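Local coordinates for oxidoreductase, NAD-binding (Acidithiobacillus ferrooxidans, PDB 7BVJ), which catalyses the NAD(+)-dependent oxidation of the 3-position of UDP-N-acetylglucosamine to a ketone, a step in making the diamino sugar of certain lipid A molecules, at residues Ala24-Ala29 and Asp275-Ile280; Ile89-Thr94 and Leu161-Leu166; Ile155-Asp160 and Leu209-Val214. One frame throughout, in Å; residues are numbered along the deposited sequence.

Interaction 1 (Ala24-Ala29 and Asp275-Ile280)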
ATOM      1  N   ALA A  24       2.831  -3.131  20.830  1.00 27.89           N
ATOM      2  CA  ALA A  24       3.968  -4.026  21.007  1.00 32.39           C
ATOM      3  C   ALA A  24       5.319  -3.315  20.889  1.00 29.83           C
ATOM      4  O   ALA A  24       6.287  -3.742  21.528  1.00 30.50           O
ATOM      5  CB  ALA A  24       3.901  -5.174  19.998  1.00 30.70           C
ATOM      6  N   ILE A  25       5.441  -2.256  20.090  1.00 31.45           N
ATOM      7  CA  ILE A  25       6.772  -1.730  19.791  1.00 23.98           C
ATOM      8  C   ILE A  25       6.995  -0.292  20.244  1.00 29.33           C
ATOM      9  O   ILE A  25       8.048   0.278  19.939  1.00 28.55           O
ATOM     10  CB  ILE A  25       7.088  -1.852  18.291  1.00 29.49           C
ATOM     11  CG1 ILE A  25       6.306  -0.793  17.514  1.00 28.11           C
ATOM     12  CG2 ILE A  25       6.798  -3.258  17.811  1.00 29.40           C
ATOM     13  CD1 ILE A  25       6.522  -0.905  16.047  1.00 37.19           C
ATOM     14  N   SER A  26       6.052   0.321  20.947  1.00 35.20           N
ATOM     15  CA  SER A  26       6.174   1.726  21.336  1.00 25.90           C
ATOM     16  C   SER A  26       5.289   1.945  22.551  1.00 23.73           C
ATOM     17  O   SER A  26       4.773   0.989  23.137  1.00 22.15           O
ATOM     18  CB  SER A  26       5.798   2.669  20.181  1.00 24.82           C
ATOM     19  OG  SER A  26       4.398   2.608  19.866  1.00 22.47           O
ATOM     20  N   GLN A  27       5.103   3.213  22.919  1.00 24.10           N
ATOM     21  CA  GLN A  27       4.290   3.593  24.077  1.00 25.08           C
ATOM     22  C   GLN A  27       2.939   4.075  23.549  1.00 24.90           C
ATOM     23  O   GLN A  27       2.731   5.265  23.285  1.00 24.00           O
ATOM     24  CB  GLN A  27       4.998   4.651  24.914  1.00 25.91           C
ATOM     25  CG  GLN A  27       6.201   4.116  25.696  1.00 26.57           C
ATOM     26  CD  GLN A  27       7.427   3.899  24.814  1.00 27.19           C
ATOM     27  OE1 GLN A  27       7.929   4.833  24.196  1.00 28.09           O
ATOM     28  NE2 GLN A  27       7.909   2.660  24.755  1.00 29.47           N
ATOM     29  N   LEU A  28       2.027   3.130  23.359  1.00 20.07           N
ATOM     30  CA  LEU A  28       0.703   3.442  22.823  1.00 25.36           C
ATOM     31  C   LEU A  28      -0.102   4.194  23.875  1.00 23.88           C
ATOM     32  O   LEU A  28      -0.511   3.608  24.878  1.00 22.89           O
ATOM     33  CB  LEU A  28      -0.014   2.163  22.408  1.00 22.18           C
ATOM     34  CG  LEU A  28      -1.439   2.278  21.826  1.00 26.28           C
ATOM     35  CD1 LEU A  28      -1.471   2.930  20.452  1.00 24.38           C
ATOM     36  CD2 LEU A  28      -2.130   0.913  21.769  1.00 28.39           C
ATOM     37  N   ALA A  29      -0.311   5.495  23.663  1.00 20.06           N
ATOM     38  CA  ALA A  29      -1.208   6.240  24.537  1.00 23.65           C
ATOM     39  C   ALA A  29      -2.643   5.747  24.395  1.00 28.65           C
ATOM     40  O   ALA A  29      -3.347   5.574  25.396  1.00 28.39           O
ATOM     41  CB  ALA A  29      -1.129   7.734  24.227  1.00 24.21           C
ATOM     42  N   ASP A 275       9.297   0.919  10.588  1.00 23.13           N
ATOM     43  CA  ASP A 275       9.992   1.800   9.659  1.00 22.83           C
ATOM     44  C   ASP A 275       9.547   3.255   9.837  1.00 22.57           C
ATOM     45  O   ASP A 275      10.380   4.168   9.887  1.00 21.91           O
ATOM     46  CB  ASP A 275       9.767   1.304   8.234  1.00 18.93           C
ATOM     47  CG  ASP A 275      10.509   2.118   7.218  1.00 26.58           C
ATOM     48  OD1 ASP A 275      10.013   3.213   6.890  1.00 29.13           O
ATOM     49  OD2 ASP A 275      11.581   1.676   6.738  1.00 35.21           O
ATOM     50  N   PHE A 276       8.231   3.486   9.936  1.00 23.37           N
ATOM     51  CA  PHE A 276       7.697   4.833  10.172  1.00 23.79           C
ATOM     52  C   PHE A 276       8.314   5.463  11.430  1.00 18.99           C
ATOM     53  O   PHE A 276       8.794   6.616  11.413  1.00 16.83           O
ATOM     54  CB  PHE A 276       6.155   4.720  10.243  1.00 21.09           C
ATOM     55  CG  PHE A 276       5.420   5.947  10.769  1.00 18.93           C
ATOM     56  CD1 PHE A 276       5.601   7.205  10.207  1.00 22.10           C
ATOM     57  CD2 PHE A 276       4.483   5.808  11.787  1.00 17.39           C
ATOM     58  CE1 PHE A 276       4.884   8.317  10.684  1.00 22.18           C
ATOM     59  CE2 PHE A 276       3.777   6.911  12.283  1.00 21.32           C
ATOM     60  CZ  PHE A 276       3.976   8.173  11.723  1.00 17.19           C
ATOM     61  N   LEU A 277       8.349   4.703  12.524  1.00 16.13           N
ATOM     62  CA  LEU A 277       8.853   5.259  13.782  1.00 23.83           C
ATOM     63  C   LEU A 277      10.377   5.467  13.740  1.00 23.67           C
ATOM     64  O   LEU A 277      10.900   6.443  14.302  1.00 20.67           O
ATOM     65  CB  LEU A 277       8.447   4.354  14.948  1.00 21.73           C
ATOM     66  CG  LEU A 277       6.944   4.179  15.215  1.00 21.89           C
ATOM     67  CD1 LEU A 277       6.692   3.284  16.435  1.00 20.91           C
ATOM     68  CD2 LEU A 277       6.273   5.532  15.385  1.00 19.29           C
ATOM     69  N   ASN A 278      11.100   4.577  13.064  1.00 20.90           N
ATOM     70  CA  ASN A 278      12.534   4.786  12.885  1.00 28.55           C
ATOM     71  C   ASN A 278      12.795   6.017  12.041  1.00 27.43           C
ATOM     72  O   ASN A 278      13.746   6.754  12.298  1.00 26.04           O
ATOM     73  CB  ASN A 278      13.185   3.558  12.257  1.00 21.05           C
ATOM     74  CG  ASN A 278      13.224   2.392  13.202  1.00 25.68           C
ATOM     75  OD1 ASN A 278      13.252   2.572  14.420  1.00 25.85           O
ATOM     76  ND2 ASN A 278      13.212   1.187  12.659  1.00 27.41           N
ATOM     77  N   ALA A 279      11.953   6.268  11.041  1.00 27.88           N
ATOM     78  CA  ALA A 279      12.148   7.461  10.227  1.00 25.44           C
ATOM     79  C   ALA A 279      12.010   8.714  11.073  1.00 27.35           C
ATOM     80  O   ALA A 279      12.783   9.669  10.920  1.00 25.36           O
ATOM     81  CB  ALA A 279      11.149   7.479   9.077  1.00 23.19           C
ATOM     82  N   ILE A 280      11.020   8.733  11.968  1.00 24.27           N
ATOM     83  CA  ILE A 280      10.889   9.888  12.859  1.00 25.78           C
ATOM     84  C   ILE A 280      12.136  10.033  13.717  1.00 23.04           C
ATOM     85  O   ILE A 280      12.724  11.118  13.810  1.00 23.39           O
ATOM     86  CB  ILE A 280       9.632   9.778  13.741  1.00 21.80           C
ATOM     87  CG1 ILE A 280       8.364   9.911  12.903  1.00 19.84           C
ATOM     88  CG2 ILE A 280       9.683  10.840  14.849  1.00 22.30           C
ATOM     89  CD1 ILE A 280       7.118   9.261  13.537  1.00 19.11           C
TER
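Ser26 OG is gripped twice, by the backbone carbonyl of Tyr22 one turn earlier and by the hydroxyl of Thr6 on the neighbouring strand 5-9, and beside this tethered group Leu277 makes its contact. The torsion that sets OG is chi1 of 68°, which lodges it between the backbone N and the carbonyl carbon. With the oxygen committed to these partners, the methylene presents itself to the opposing helix: Ser26 CB lies 3.9 Å from Leu277 CD1. OG itself stands slightly farther from that same methyl, Ser26 OG to Leu277 CD1 being 4.2 Å, a van der Waals approach.

A second apolar touch completes the contact. Ile25 CD1 meets Leu277 CD1 at 4.2 Å, methyl against methyl, so a single branch of the leucine serves both partners. Leu277 reaches across with CG anti to its carbonyl carbon (chi1 -63°) and CD1 in the outward extension of the chain (chi2 -178°). The contact is thin, 87 Å² in all, and the nearest CA atoms, Ser26 and Leu277, are 8.8 Å apart, which shows that side chains alone bridge the gap. Leu277 also packs on Ile2, Tyr22 and Ala63, so it sits in a wider apolar patch.

Ser26 is where the chain leaves helix 13-25 to enter strand 27-32. Helix 268-282 thus covers the C-terminal end of the crossover helix in the first beta-alpha-beta unit of the Rossmann fold, away from the NAD pocket.

Interaction 2 (Ile89-Thr94 and Leu161-Leu166)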
ATOM      1  N   ILE A  89      -0.467   7.333   7.092  1.00 20.04           N
ATOM      2  CA  ILE A  89      -1.825   7.292   6.555  1.00 21.43           C
ATOM      3  C   ILE A  89      -2.010   5.987   5.796  1.00 23.52           C
ATOM      4  O   ILE A  89      -1.194   5.644   4.927  1.00 20.77           O
ATOM      5  CB  ILE A  89      -2.099   8.493   5.636  1.00 22.85           C
ATOM      6  CG1 ILE A  89      -1.920   9.806   6.398  1.00 20.67           C
ATOM      7  CG2 ILE A  89      -3.510   8.395   5.020  1.00 20.77           C
ATOM      8  CD1 ILE A  89      -2.079  11.033   5.539  1.00 19.38           C
ATOM      9  N   GLU A  90      -3.070   5.251   6.116  1.00 26.98           N
ATOM     10  CA  GLU A  90      -3.344   4.042   5.348  1.00 25.39           C
ATOM     11  C   GLU A  90      -3.559   4.399   3.877  1.00 24.98           C
ATOM     12  O   GLU A  90      -3.997   5.501   3.539  1.00 23.77           O
ATOM     13  CB  GLU A  90      -4.557   3.309   5.933  1.00 28.69           C
ATOM     14  CG  GLU A  90      -4.947   1.991   5.254  1.00 32.84           C
ATOM     15  CD  GLU A  90      -3.810   0.954   5.202  1.00 35.43           C
ATOM     16  OE1 GLU A  90      -3.051   0.814   6.193  1.00 33.63           O
ATOM     17  OE2 GLU A  90      -3.699   0.264   4.160  1.00 34.13           O
ATOM     18  N   LYS A  91      -3.170   3.486   2.990  1.00 28.14           N
ATOM     19  CA  LYS A  91      -3.442   3.699   1.576  1.00 25.41           C
ATOM     20  C   LYS A  91      -4.934   3.516   1.299  1.00 18.51           C
ATOM     21  O   LYS A  91      -5.606   2.719   1.956  1.00 25.21           O
ATOM     22  CB  LYS A  91      -2.626   2.735   0.713  1.00 23.54           C
ATOM     23  CG  LYS A  91      -3.003   1.275   0.895  1.00 21.68           C
ATOM     24  CD  LYS A  91      -4.030   0.806  -0.144  1.00 28.83           C
ATOM     25  CE  LYS A  91      -4.513  -0.601   0.198  1.00 30.67           C
ATOM     26  NZ  LYS A  91      -5.959  -0.822  -0.074  1.00 36.92           N
ATOM     27  N   PRO A  92      -5.484   4.249   0.326  1.00 24.98           N
ATOM     28  CA  PRO A  92      -4.802   5.295  -0.438  1.00 22.46           C
ATOM     29  C   PRO A  92      -4.718   6.623   0.301  1.00 21.67           C
ATOM     30  O   PRO A  92      -5.538   6.907   1.165  1.00 24.70           O
ATOM     31  CB  PRO A  92      -5.657   5.418  -1.699  1.00 18.97           C
ATOM     32  CG  PRO A  92      -6.995   4.971  -1.291  1.00 24.78           C
ATOM     33  CD  PRO A  92      -6.818   3.937  -0.223  1.00 23.10           C
ATOM     34  N   PHE A  93      -3.702   7.399  -0.070  1.00 22.16           N
ATOM     35  CA  PHE A  93      -3.388   8.693   0.533  1.00 24.11           C
ATOM     36  C   PHE A  93      -4.636   9.556   0.719  1.00 26.08           C
ATOM     37  O   PHE A  93      -5.000   9.914   1.851  1.00 24.71           O
ATOM     38  CB  PHE A  93      -2.362   9.385  -0.377  1.00 18.71           C
ATOM     39  CG  PHE A  93      -1.662  10.575   0.229  1.00 25.44           C
ATOM     40  CD1 PHE A  93      -2.003  11.064   1.487  1.00 24.04           C
ATOM     41  CD2 PHE A  93      -0.638  11.203  -0.479  1.00 24.95           C
ATOM     42  CE1 PHE A  93      -1.351  12.154   2.026  1.00 19.78           C
ATOM     43  CE2 PHE A  93       0.030  12.300   0.051  1.00 26.58           C
ATOM     44  CZ  PHE A  93      -0.330  12.782   1.308  1.00 24.89           C
ATOM     45  N   THR A  94      -5.288   9.918  -0.386  1.00 24.81           N
ATOM     46  CA  THR A  94      -6.440  10.828  -0.377  1.00 24.45           C
ATOM     47  C   THR A  94      -7.364  10.459  -1.539  1.00 30.83           C
ATOM     48  O   THR A  94      -7.159   9.455  -2.228  1.00 26.20           O
ATOM     49  CB  THR A  94      -6.003  12.295  -0.500  1.00 25.92           C
ATOM     50  OG1 THR A  94      -5.124  12.443  -1.632  1.00 27.56           O
ATOM     51  CG2 THR A  94      -5.306  12.787   0.752  1.00 22.70           C
ATOM     52  N   LEU A 161      -7.304  -2.294  -4.754  1.00 22.06           N
ATOM     53  CA  LEU A 161      -6.577  -3.492  -5.165  1.00 22.58           C
ATOM     54  C   LEU A 161      -5.430  -3.164  -6.108  1.00 23.84           C
ATOM     55  O   LEU A 161      -4.268  -3.432  -5.782  1.00 27.04           O
ATOM     56  CB  LEU A 161      -7.520  -4.493  -5.849  1.00 27.56           C
ATOM     57  CG  LEU A 161      -8.736  -5.047  -5.121  1.00 25.55           C
ATOM     58  CD1 LEU A 161      -9.506  -5.952  -6.056  1.00 24.05           C
ATOM     59  CD2 LEU A 161      -8.297  -5.809  -3.873  1.00 27.19           C
ATOM     60  N   MET A 162      -5.722  -2.547  -7.253  1.00 25.39           N
ATOM     61  CA  MET A 162      -4.704  -2.406  -8.283  1.00 23.76           C
ATOM     62  C   MET A 162      -3.602  -1.457  -7.851  1.00 24.09           C
ATOM     63  O   MET A 162      -2.455  -1.583  -8.307  1.00 19.40           O
ATOM     64  CB  MET A 162      -5.323  -1.921  -9.591  1.00 20.71           C
ATOM     65  CG  MET A 162      -4.434  -2.217 -10.782  1.00 19.91           C
ATOM     66  SD  MET A 162      -4.938  -1.407 -12.287  1.00 19.61           S
ATOM     67  CE  MET A 162      -6.252  -2.499 -12.872  1.00 19.65           C
ATOM     68  N   ILE A 163      -3.926  -0.532  -6.950  1.00 22.45           N
ATOM     69  CA  ILE A 163      -2.970   0.485  -6.532  1.00 18.87           C
ATOM     70  C   ILE A 163      -1.717  -0.143  -5.938  1.00 20.19           C
ATOM     71  O   ILE A 163      -0.635   0.451  -6.010  1.00 20.38           O
ATOM     72  CB  ILE A 163      -3.646   1.451  -5.543  1.00 24.04           C
ATOM     73  CG1 ILE A 163      -2.817   2.724  -5.379  1.00 22.94           C
ATOM     74  CG2 ILE A 163      -3.861   0.762  -4.211  1.00 21.30           C
ATOM     75  CD1 ILE A 163      -3.584   3.870  -4.824  1.00 27.00           C
ATOM     76  N   HIS A 164      -1.825  -1.362  -5.391  1.00 21.86           N
ATOM     77  CA  HIS A 164      -0.640  -2.075  -4.901  1.00 21.23           C
ATOM     78  C   HIS A 164       0.373  -2.287  -6.010  1.00 21.82           C
ATOM     79  O   HIS A 164       1.559  -1.946  -5.876  1.00 22.66           O
ATOM     80  CB  HIS A 164      -1.030  -3.433  -4.318  1.00 23.75           C
ATOM     81  CG  HIS A 164      -1.777  -3.345  -3.023  1.00 30.35           C
ATOM     82  ND1 HIS A 164      -1.271  -2.695  -1.918  1.00 25.80           N
ATOM     83  CD2 HIS A 164      -2.991  -3.822  -2.658  1.00 26.95           C
ATOM     84  CE1 HIS A 164      -2.136  -2.782  -0.925  1.00 21.76           C
ATOM     85  NE2 HIS A 164      -3.190  -3.456  -1.348  1.00 26.87           N
ATOM     86  N   ASP A 165      -0.079  -2.873  -7.117  1.00 18.66           N
ATOM     87  CA  ASP A 165       0.835  -3.205  -8.194  1.00 18.59           C
ATOM     88  C   ASP A 165       1.185  -1.988  -9.034  1.00 18.73           C
ATOM     89  O   ASP A 165       2.301  -1.910  -9.554  1.00 21.49           O
ATOM     90  CB  ASP A 165       0.231  -4.327  -9.029  1.00 22.38           C
ATOM     91  CG  ASP A 165      -0.127  -5.528  -8.169  1.00 27.85           C
ATOM     92  OD1 ASP A 165       0.768  -5.998  -7.437  1.00 20.29           O
ATOM     93  OD2 ASP A 165      -1.303  -5.966  -8.186  1.00 26.89           O
ATOM     94  N   LEU A 166       0.288  -1.009  -9.132  1.00 17.73           N
ATOM     95  CA  LEU A 166       0.696   0.275  -9.691  1.00 20.31           C
ATOM     96  C   LEU A 166       1.866   0.862  -8.905  1.00 20.56           C
ATOM     97  O   LEU A 166       2.855   1.320  -9.496  1.00 22.43           O
ATOM     98  CB  LEU A 166      -0.490   1.237  -9.722  1.00  9.85           C
ATOM     99  CG  LEU A 166      -1.574   0.878 -10.759  1.00 16.35           C
ATOM    100  CD1 LEU A 166      -2.929   1.565 -10.466  1.00 17.10           C
ATOM    101  CD2 LEU A 166      -1.105   1.199 -12.192  1.00 17.69           C
TER
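Lys91 and His164 cross at about a right angle, and the touching atom of the lysine is its CE, which meets His164 CE1 at 3.4 Å and His164 NE2 at 3.5 Å, obliquely to the imidazole. The amino group stays a little farther off: Lys91 NZ and His164 NE2 are 4.0 Å apart, too distant for a hydrogen bond between them. Two bends put the lysine end here, at chi2 (94°) and at chi4 (142°), while chi1 of 65° starts the chain between the backbone N and the carbonyl carbon.

Of the polar interactions, the one that fixes the lysine tip comes from outside the two segments. Lys91 NZ hydrogen-bonds to the carbonyl oxygen of Asp160, in the first turn of the same helix that carries His164. The neighbouring Glu90 is held through OE1 by His18 NE2.

The apolar part runs through Ile163. Its CD1 touches Pro92 CB at 4.1 Å, and its other branch, Ile163 CG2, lies 4.1 Å from Lys91 CD, the lysine and isoleucine chains sliding past each other in opposite directions. With CG1 anti to the backbone N, Ile163 sends one branch to each residue. Val296 of helix 290-312 also packs on it. Pro92 follows a cis peptide bond, which kinks the chain as it leaves strand 86-90.

The Glu-Lys-Pro sequence after a Rossmann strand is a hallmark of the Gfo/Idh/MocA family. Lys91 and His164 are the two candidates proposed for the catalytic base that deprotonates the 3''-hydroxyl, and with the lysine side chain about 8 Å from the bound NAD, the contact lies at the active-site cleft between the nucleotide-binding and C-terminal domains.

Interaction 3 (Ile155-Asp160 and Leu209-Val214)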
ATOM      1  N   ILE A 155     -15.208  -2.239  -2.138  1.00 34.29           N
ATOM      2  CA  ILE A 155     -13.825  -2.428  -2.571  1.00 29.65           C
ATOM      3  C   ILE A 155     -13.681  -1.764  -3.931  1.00 32.41           C
ATOM      4  O   ILE A 155     -14.231  -2.256  -4.929  1.00 27.76           O
ATOM      5  CB  ILE A 155     -13.445  -3.911  -2.660  1.00 25.31           C
ATOM      6  CG1 ILE A 155     -13.396  -4.560  -1.286  1.00 31.15           C
ATOM      7  CG2 ILE A 155     -12.110  -4.070  -3.368  1.00 28.54           C
ATOM      8  CD1 ILE A 155     -13.238  -6.057  -1.344  1.00 30.36           C
ATOM      9  N   ASP A 156     -12.943  -0.652  -3.983  1.00 26.06           N
ATOM     10  CA  ASP A 156     -12.663   0.008  -5.256  1.00 30.62           C
ATOM     11  C   ASP A 156     -11.574  -0.789  -5.965  1.00 22.61           C
ATOM     12  O   ASP A 156     -10.429  -0.841  -5.508  1.00 26.19           O
ATOM     13  CB  ASP A 156     -12.256   1.464  -5.036  1.00 28.72           C
ATOM     14  CG  ASP A 156     -12.136   2.254  -6.334  1.00 30.56           C
ATOM     15  OD1 ASP A 156     -11.442   1.801  -7.286  1.00 32.66           O
ATOM     16  OD2 ASP A 156     -12.726   3.354  -6.390  1.00 35.33           O
ATOM     17  N   VAL A 157     -11.936  -1.409  -7.084  1.00 22.19           N
ATOM     18  CA  VAL A 157     -11.057  -2.352  -7.770  1.00 23.85           C
ATOM     19  C   VAL A 157      -9.711  -1.716  -8.132  1.00 20.89           C
ATOM     20  O   VAL A 157      -8.674  -2.375  -8.073  1.00 21.52           O
ATOM     21  CB  VAL A 157     -11.821  -2.921  -8.986  1.00 18.78           C
ATOM     22  CG1 VAL A 157     -10.925  -3.349 -10.101  1.00 27.35           C
ATOM     23  CG2 VAL A 157     -12.695  -4.095  -8.511  1.00 28.38           C
ATOM     24  N   ILE A 158      -9.699  -0.430  -8.470  1.00 23.18           N
ATOM     25  CA  ILE A 158      -8.456   0.265  -8.784  1.00 20.62           C
ATOM     26  C   ILE A 158      -7.792   0.821  -7.528  1.00 26.21           C
ATOM     27  O   ILE A 158      -6.613   0.554  -7.272  1.00 26.90           O
ATOM     28  CB  ILE A 158      -8.727   1.383  -9.810  1.00 19.42           C
ATOM     29  CG1 ILE A 158      -9.493   0.827 -11.009  1.00 26.90           C
ATOM     30  CG2 ILE A 158      -7.418   2.002 -10.271  1.00 19.46           C
ATOM     31  CD1 ILE A 158      -8.749  -0.326 -11.680  1.00 20.78           C
ATOM     32  N   MET A 159      -8.544   1.595  -6.724  1.00 23.42           N
ATOM     33  CA  MET A 159      -7.979   2.326  -5.590  1.00 27.22           C
ATOM     34  C   MET A 159      -7.676   1.440  -4.385  1.00 25.54           C
ATOM     35  O   MET A 159      -6.838   1.812  -3.553  1.00 25.41           O
ATOM     36  CB  MET A 159      -8.919   3.462  -5.160  1.00 28.36           C
ATOM     37  CG  MET A 159      -9.293   4.463  -6.264  1.00 29.35           C
ATOM     38  SD  MET A 159      -7.921   5.331  -7.071  1.00 38.59           S
ATOM     39  CE  MET A 159      -6.896   5.661  -5.647  1.00 24.37           C
ATOM     40  N   ASP A 160      -8.326   0.283  -4.262  1.00 26.74           N
ATOM     41  CA  ASP A 160      -8.086  -0.601  -3.129  1.00 28.17           C
ATOM     42  C   ASP A 160      -7.342  -1.885  -3.479  1.00 28.25           C
ATOM     43  O   ASP A 160      -6.842  -2.537  -2.563  1.00 29.64           O
ATOM     44  CB  ASP A 160      -9.417  -0.978  -2.450  1.00 26.78           C
ATOM     45  CG  ASP A 160     -10.210   0.242  -1.994  1.00 31.37           C
ATOM     46  OD1 ASP A 160      -9.615   1.161  -1.385  1.00 30.24           O
ATOM     47  OD2 ASP A 160     -11.430   0.291  -2.267  1.00 29.83           O
ATOM     48  N   LEU A 209      -1.669  -4.877 -15.600  1.00 15.67           N
ATOM     49  CA  LEU A 209      -2.104  -5.083 -14.221  1.00 19.24           C
ATOM     50  C   LEU A 209      -3.594  -5.390 -14.158  1.00 20.47           C
ATOM     51  O   LEU A 209      -4.417  -4.567 -14.568  1.00 20.41           O
ATOM     52  CB  LEU A 209      -1.813  -3.844 -13.373  1.00 20.31           C
ATOM     53  CG  LEU A 209      -0.392  -3.298 -13.521  1.00 21.39           C
ATOM     54  CD1 LEU A 209      -0.195  -2.137 -12.554  1.00 20.94           C
ATOM     55  CD2 LEU A 209       0.578  -4.429 -13.221  1.00 20.51           C
ATOM     56  N   ALA A 210      -3.939  -6.543 -13.593  1.00 18.93           N
ATOM     57  CA  ALA A 210      -5.323  -6.980 -13.483  1.00 17.19           C
ATOM     58  C   ALA A 210      -5.759  -6.994 -12.021  1.00 21.18           C
ATOM     59  O   ALA A 210      -4.971  -7.314 -11.127  1.00 18.62           O
ATOM     60  CB  ALA A 210      -5.502  -8.366 -14.115  1.00 17.47           C
ATOM     61  N   ALA A 211      -7.015  -6.633 -11.778  1.00 21.01           N
ATOM     62  CA  ALA A 211      -7.566  -6.702 -10.435  1.00 21.59           C
ATOM     63  C   ALA A 211      -9.038  -7.087 -10.524  1.00 19.61           C
ATOM     64  O   ALA A 211      -9.728  -6.694 -11.463  1.00 22.30           O
ATOM     65  CB  ALA A 211      -7.390  -5.371  -9.688  1.00 18.20           C
ATOM     66  N   SER A 212      -9.502  -7.881  -9.557  1.00 24.22           N
ATOM     67  CA  SER A 212     -10.883  -8.353  -9.515  1.00 26.49           C
ATOM     68  C   SER A 212     -11.330  -8.556  -8.068  1.00 24.51           C
ATOM     69  O   SER A 212     -10.542  -8.968  -7.207  1.00 27.34           O
ATOM     70  CB  SER A 212     -11.058  -9.664 -10.287  1.00 22.37           C
ATOM     71  OG  SER A 212     -12.393 -10.140 -10.151  1.00 25.79           O
ATOM     72  N   ARG A 213     -12.614  -8.284  -7.821  1.00 26.33           N
ATOM     73  CA  ARG A 213     -13.242  -8.512  -6.525  1.00 24.41           C
ATOM     74  C   ARG A 213     -14.322  -9.588  -6.570  1.00 27.97           C
ATOM     75  O   ARG A 213     -15.082  -9.726  -5.604  1.00 28.63           O
ATOM     76  CB  ARG A 213     -13.830  -7.205  -5.971  1.00 23.15           C
ATOM     77  CG  ARG A 213     -14.866  -6.577  -6.853  1.00 22.89           C
ATOM     78  CD  ARG A 213     -15.492  -5.349  -6.226  1.00 30.47           C
ATOM     79  NE  ARG A 213     -16.603  -4.874  -7.043  1.00 30.43           N
ATOM     80  CZ  ARG A 213     -17.150  -3.669  -6.952  1.00 28.28           C
ATOM     81  NH1 ARG A 213     -16.702  -2.800  -6.060  1.00 31.37           N
ATOM     82  NH2 ARG A 213     -18.158  -3.338  -7.754  1.00 26.48           N
ATOM     83  N   VAL A 214     -14.405 -10.365  -7.646  1.00 26.46           N
ATOM     84  CA  VAL A 214     -15.453 -11.371  -7.776  1.00 33.79           C
ATOM     85  C   VAL A 214     -14.922 -12.755  -8.159  1.00 38.05           C
ATOM     86  O   VAL A 214     -15.630 -13.525  -8.813  1.00 39.23           O
ATOM     87  CB  VAL A 214     -16.501 -10.914  -8.810  1.00 32.32           C
ATOM     88  CG1 VAL A 214     -17.257  -9.701  -8.310  1.00 27.40           C
ATOM     89  CG2 VAL A 214     -15.829 -10.626 -10.165  1.00 25.88           C
TER
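Ile155 opens the approach to helix 157-173, which packs over the large mixed sheet of the alpha+beta C-terminal domain; its carbonyl oxygen takes the one hydrogen bond between the two segments. Arg213 NH1 donates to Ile155 O over 2.8 Å with an N-H...O angle of 136°, and the donor is tilted 33° from the carbonyl plane. The arginine rises to this oxygen on a chain extended from CG to NE. Farther along the same guanidinium, NH2 makes a salt bridge to Asp193, so both terminal nitrogens are engaged and the group's rotation is restrained.

Asp156 turns away from the strand and serves as the N-cap of the helix. Its OD1 receives Met159 N at 3.0 Å in an almost straight bond, from above the carboxylate plane, with a weak second bond from Ile158 N. OD2 carries a salt bridge to Arg304 of helix 290-312, so each carboxylate oxygen has its own task.

Val157 is the apolar centre of the contact, its two branches divided between Ala211 and Arg213, two residues apart on the opposing segment. Val157 CG2 lies 3.7 Å from Arg213 CG, the valine crossing the stem of the arginine at about a right angle. CG1 faces Ala211, with Val157 CG1 to Ala211 CB at 4.1 Å. The small alanine side chain lets the helix start sit close: the CA atoms of Val157 and Ala211 are 6.2 Å apart, and Val157 O is 3.6 Å from Ala211 CB.

Met159 directs its side chain onto helix 290-312 instead. At Asp160 the helix is under way, with a wider pi-type turn over 157-160 and Asp160 N bonded to Asp156 O at 2.7 Å.

How the interactions relate
All three contacts are largely buried, but they occupy different levels of the fold. Interaction 2, its centre about 5 Å from the chain's centre, joins the two domains at the active site; interaction 3 belongs wholly to the C-terminal domain, and interaction 1, centred about 19 Å from the same point, packs a late helix, 268-282, on the Rossmann domain, on the opposite side of the centre from interaction 3. Interactions 2 and 3 share helix 157-173 and touch, whereas interaction 1 merely reaches the same parallel sheet as interaction 2. Chemistry follows place: methyl contacts in interaction 1, a lysine-imidazole crossing in interaction 2, and an arginine-carbonyl bond with helix capping in interaction 3.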